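Local atomic coordinates of glucosamine--fructose-6-phosphate aminotransferase [isomerizing] (Francisella tularensis subsp. tularensis, PDB entry 3TBF), a protein that probably converts fructose 6-phosphate to glucosamine 6-phosphate with nitrogen taken from glutamine, the isomerising step being the task of this C-terminal part of the enzyme. Residues S221-F224 with S225-H229; H350-I354 with K355-V359. All coordinates share one frame; numbering follows the deposited sequence.

How the interactions relate
Interactions 1 and 2 lie in series along the chain, with centres about 11 Å apart, and they touch. Interaction 1 is the loop leading from helix 214-221 into strand 229-234, which lies between strands 256-261 and 278-283 in the second parallel sheet; interaction 2 is the C-terminal end of helix 335-355 and the chain that leaves it. K355 joins them: its NZ lies 2.8 Å from K227 O and 3.2 Å from S225 O, probable hydrogen bonds to two loop carbonyls. Beside it, I354 CG2 packs on S225 CB at 3.4 Å. The two contacts thus tie the end of the last helix to the start of strand 229-234 in the second SIS-type unit.

Interaction 1: residues S221-F224 with S225-H229; sequences SEYF and SDKEH
The ammonium group of K227 sits over one face of the Y223 ring, NZ 4.0 Å from the ring centroid and only 16° off the normal, a cation-pi contact. The same NZ donates to Y223 O at 3.1 Å, pointing at that carbonyl almost end-on, and forms a salt bridge with D226 OD1 at 2.6 Å, using the syn lone pair of the carboxylate. Bends at chi2 and chi4 fold the lysine back on itself to reach all three, and its CE lies 3.8 Å from Y223 OH. K305 makes a further cation-pi contact with this ring. The backbone beneath is a type I beta turn from F224 to K227, closed by K227 N to F224 O at 3.1 Å; it follows a short 3-10 turn at the end of helix 214-221 and delivers the chain to strand 229-234 of the SIS-type alpha/beta unit. F224 is the buried side of the loop, its side chain packed on P278 and V280 of the adjacent strand and on I255. E222, S225 and D226 lie on the solvent side; there E222 O takes two donors: S225 N from above the carbonyl plane, and S225 OG at 3.1 Å, held there by a chi1 of 55° that turns the hydroxyl back over its own backbone.

Interaction 2: residues H350-I354 with K355-V359; sequences HVAII and KGTDV
G356 N donates to I353 O at 2.8 Å, the shortest of the three hydrogen bonds that close this helix end. The bond is bent, with an N-H...O angle of 138°, and the donor stands well above the carbonyl plane. One residue on, T357 N reaches back to A352 O at 3.0 Å, while K355 N keeps the ordinary helical bond to V351 O at 2.9 Å. At G356 the chain leaves helical geometry, with a phi of 75°, and turns back across the last turn. T357 then lies against A352, its OG1 3.7 Å from A352 CB. A chi1 of 41° sets this hydroxyl between the backbone N and the carbonyl carbon, on the side facing the helix, where it is hydrogen-bonded to I252 O of helix 238-253. Farther along, V359 turns its side chain back toward the helix and presses CG1 on A352 CB at 3.5 Å, a tight contact for two carbons; I353 CD1 reaches the same methyl more loosely at 4.4 Å. A352 is thus buried beneath the returning chain, and it also packs on I252. On another side of the turn the K355 chain starts along the helix, with CG 3.3 Å from V351 O and 4.3 Å from V351 CG1. A bend at chi2 leads the chain off toward the loop 225-229, where NZ is hydrogen-bonded to K227 O and S225 O. Positive phi at the first non-helical residue and two bonds back into the last turn make this a Schellman motif, here ending helix 335-355 of the second SIS domain.

Interaction 1: residues S221-F224 with S225-H229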
loop_
_atom_site.group_PDB
_atom_site.type_symbol
_atom_site.label_atom_id
_atom_site.label_comp_id
_atom_site.label_asym_id
_atom_site.label_seq_id
_atom_site.Cartn_x
_atom_site.Cartn_y
_atom_site.Cartn_z
ATOM N N SER A 221 6.457 17.353 -21.347
ATOM C CA SER A 221 5.071 17.014 -21.181
ATOM C C SER A 221 4.293 16.773 -22.499
ATOM O O SER A 221 3.232 16.118 -22.460
ATOM C CB SER A 221 4.389 18.101 -20.354
ATOM O OG SER A 221 4.129 19.239 -21.134
ATOM N N GLU A 222 4.782 17.287 -23.633
ATOM C CA GLU A 222 4.123 17.027 -24.934
ATOM C C GLU A 222 4.065 15.516 -25.222
ATOM O O GLU A 222 3.091 15.027 -25.786
ATOM C CB GLU A 222 4.851 17.730 -26.085
ATOM C CG GLU A 222 4.665 19.271 -26.100
ATOM C CD GLU A 222 5.899 20.089 -26.650
ATOM O OE1 GLU A 222 6.943 19.500 -27.037
ATOM O OE2 GLU A 222 5.819 21.352 -26.686
ATOM N N TYR A 223 5.108 14.796 -24.802
ATOM C CA TYR A 223 5.148 13.345 -24.884
ATOM C C TYR A 223 3.873 12.665 -24.312
ATOM O O TYR A 223 3.532 11.576 -24.745
ATOM C CB TYR A 223 6.423 12.799 -24.208
ATOM C CG TYR A 223 6.549 11.304 -24.287
ATOM C CD1 TYR A 223 6.955 10.675 -25.464
ATOM C CD2 TYR A 223 6.239 10.502 -23.187
ATOM C CE1 TYR A 223 7.051 9.284 -25.536
ATOM C CE2 TYR A 223 6.333 9.104 -23.261
ATOM C CZ TYR A 223 6.726 8.516 -24.437
ATOM O OH TYR A 223 6.791 7.142 -24.499
ATOM N N PHE A 224 3.147 13.312 -23.399
ATOM C CA PHE A 224 2.058 12.645 -22.700
ATOM C C PHE A 224 0.704 12.894 -23.359
ATOM O O PHE A 224 -0.322 12.358 -22.896
ATOM C CB PHE A 224 1.988 13.037 -21.217
ATOM C CG PHE A 224 3.103 12.463 -20.359
ATOM C CD1 PHE A 224 4.380 12.972 -20.432
ATOM C CD2 PHE A 224 2.848 11.445 -19.441
ATOM C CE1 PHE A 224 5.397 12.497 -19.643
ATOM C CE2 PHE A 224 3.860 10.936 -18.635
ATOM C CZ PHE A 224 5.149 11.461 -18.740
ATOM N N SER A 225 0.673 13.664 -24.442
ATOM C CA SER A 225 -0.633 14.098 -24.991
ATOM C C SER A 225 -1.525 12.954 -25.463
ATOM O O SER A 225 -2.734 13.042 -25.334
ATOM C CB SER A 225 -0.451 15.096 -26.138
ATOM O OG SER A 225 0.385 14.547 -27.131
ATOM N N ASP A 226 -0.919 11.902 -26.008
ATOM C CA ASP A 226 -1.668 10.739 -26.472
ATOM C C ASP A 226 -1.596 9.516 -25.540
ATOM O O ASP A 226 -2.024 8.423 -25.935
ATOM C CB ASP A 226 -1.229 10.335 -27.882
ATOM C CG ASP A 226 0.203 9.824 -27.933
ATOM O OD1 ASP A 226 0.942 9.927 -26.928
ATOM O OD2 ASP A 226 0.597 9.315 -29.010
ATOM N N LYS A 227 -1.100 9.709 -24.317
ATOM C CA LYS A 227 -0.837 8.611 -23.405
ATOM C C LYS A 227 -1.954 8.452 -22.403
ATOM O O LYS A 227 -2.473 9.460 -21.886
ATOM C CB LYS A 227 0.477 8.835 -22.671
ATOM C CG LYS A 227 1.691 8.904 -23.573
ATOM C CD LYS A 227 1.804 7.674 -24.516
ATOM C CE LYS A 227 3.114 7.661 -25.294
ATOM N NZ LYS A 227 3.206 8.832 -26.172
ATOM N N GLU A 228 -2.319 7.188 -22.131
ATOM C CA GLU A 228 -3.372 6.900 -21.142
ATOM C C GLU A 228 -2.856 6.132 -19.915
ATOM O O GLU A 228 -3.604 5.881 -18.980
ATOM C CB GLU A 228 -4.552 6.176 -21.789
ATOM C CG GLU A 228 -5.158 6.893 -23.012
ATOM C CD GLU A 228 -6.021 8.122 -22.671
ATOM O OE1 GLU A 228 -6.516 8.249 -21.511
ATOM O OE2 GLU A 228 -6.199 8.968 -23.586
ATOM N N HIS A 229 -1.571 5.802 -19.900
ATOM C CA HIS A 229 -0.967 5.168 -18.755
ATOM C C HIS A 229 0.345 5.845 -18.486
ATOM O O HIS A 229 0.957 6.433 -19.382
ATOM C CB HIS A 229 -0.655 3.662 -19.004
ATOM C CG HIS A 229 -1.773 2.876 -19.650
ATOM N ND1 HIS A 229 -2.669 2.114 -18.931
ATOM C CD2 HIS A 229 -2.090 2.690 -20.956
ATOM C CE1 HIS A 229 -3.518 1.528 -19.760
ATOM N NE2 HIS A 229 -3.171 1.843 -20.998
#

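Interaction 2: residues H350-I354 with K355-V359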
loop_
_atom_site.group_PDB
_atom_site.type_symbol
_atom_site.label_atom_id
_atom_site.label_comp_id
_atom_site.label_asym_id
_atom_site.label_seq_id
_atom_site.Cartn_x
_atom_site.Cartn_y
_atom_site.Cartn_z
ATOM N N HIS A 350 1.808 20.608 -16.177
ATOM C CA HIS A 350 1.901 20.744 -17.620
ATOM C C HIS A 350 1.163 19.681 -18.444
ATOM O O HIS A 350 0.637 19.999 -19.509
ATOM C CB HIS A 350 3.340 20.778 -18.034
ATOM C CG HIS A 350 4.031 22.020 -17.599
ATOM N ND1 HIS A 350 3.664 23.270 -18.048
ATOM C CD2 HIS A 350 5.052 22.213 -16.738
ATOM C CE1 HIS A 350 4.457 24.179 -17.504
ATOM N NE2 HIS A 350 5.311 23.561 -16.709
ATOM N N VAL A 351 1.093 18.433 -17.958
ATOM C CA VAL A 351 0.420 17.405 -18.707
ATOM C C VAL A 351 -1.066 17.695 -18.667
ATOM O O VAL A 351 -1.774 17.467 -19.647
ATOM C CB VAL A 351 0.770 16.049 -18.170
ATOM C CG1 VAL A 351 -0.155 14.949 -18.724
ATOM C CG2 VAL A 351 2.224 15.803 -18.466
ATOM N N ALA A 352 -1.518 18.285 -17.565
ATOM C CA ALA A 352 -2.917 18.700 -17.442
ATOM C C ALA A 352 -3.249 19.758 -18.457
ATOM O O ALA A 352 -4.303 19.697 -19.094
ATOM C CB ALA A 352 -3.221 19.212 -16.050
ATOM N N ILE A 353 -2.357 20.712 -18.637
ATOM C CA ILE A 353 -2.591 21.740 -19.652
ATOM C C ILE A 353 -2.646 21.139 -21.068
ATOM O O ILE A 353 -3.587 21.387 -21.817
ATOM C CB ILE A 353 -1.549 22.838 -19.622
ATOM C CG1 ILE A 353 -1.561 23.527 -18.255
ATOM C CG2 ILE A 353 -1.819 23.871 -20.741
ATOM C CD1 ILE A 353 -2.828 24.155 -17.909
ATOM N N ILE A 354 -1.653 20.325 -21.409
ATOM C CA ILE A 354 -1.677 19.550 -22.658
ATOM C C ILE A 354 -2.993 18.801 -22.882
ATOM O O ILE A 354 -3.525 18.812 -23.957
ATOM C CB ILE A 354 -0.557 18.504 -22.696
ATOM C CG1 ILE A 354 0.819 19.173 -22.846
ATOM C CG2 ILE A 354 -0.782 17.537 -23.832
ATOM C CD1 ILE A 354 1.132 19.655 -24.223
ATOM N N LYS A 355 -3.519 18.152 -21.864
ATOM C CA LYS A 355 -4.794 17.431 -22.005
ATOM C C LYS A 355 -5.995 18.374 -21.926
ATOM O O LYS A 355 -7.107 17.953 -22.175
ATOM C CB LYS A 355 -4.947 16.367 -20.914
ATOM C CG LYS A 355 -3.881 15.230 -20.921
ATOM C CD LYS A 355 -4.407 14.003 -21.606
ATOM C CE LYS A 355 -3.393 12.885 -21.637
ATOM N NZ LYS A 355 -3.813 11.780 -22.555
ATOM N N GLY A 356 -5.784 19.638 -21.549
ATOM C CA GLY A 356 -6.892 20.593 -21.472
ATOM C C GLY A 356 -7.792 20.403 -20.266
ATOM O O GLY A 356 -8.940 20.839 -20.271
ATOM N N THR A 357 -7.274 19.741 -19.236
ATOM C CA THR A 357 -8.064 19.476 -18.028
ATOM C C THR A 357 -7.871 20.601 -17.033
ATOM O O THR A 357 -7.047 21.485 -17.236
ATOM C CB THR A 357 -7.779 18.080 -17.382
ATOM O OG1 THR A 357 -6.378 17.782 -17.406
ATOM C CG2 THR A 357 -8.569 16.971 -18.111
ATOM N N ASP A 358 -8.698 20.600 -16.000
ATOM C CA ASP A 358 -8.810 21.748 -15.091
ATOM C C ASP A 358 -7.687 21.619 -14.096
ATOM O O ASP A 358 -7.437 20.525 -13.569
ATOM C CB ASP A 358 -10.158 21.746 -14.325
ATOM C CG ASP A 358 -11.317 22.319 -15.152
ATOM O OD1 ASP A 358 -11.070 23.203 -16.017
ATOM O OD2 ASP A 358 -12.477 21.880 -14.929
ATOM N N VAL A 359 -6.979 22.701 -13.831
ATOM C CA VAL A 359 -5.993 22.597 -12.778
ATOM C C VAL A 359 -6.501 23.249 -11.514
ATOM O O VAL A 359 -6.136 22.858 -10.438
ATOM C CB VAL A 359 -4.607 23.072 -13.223
ATOM C CG1 VAL A 359 -4.039 22.043 -14.186
ATOM C CG2 VAL A 359 -4.678 24.460 -13.839
#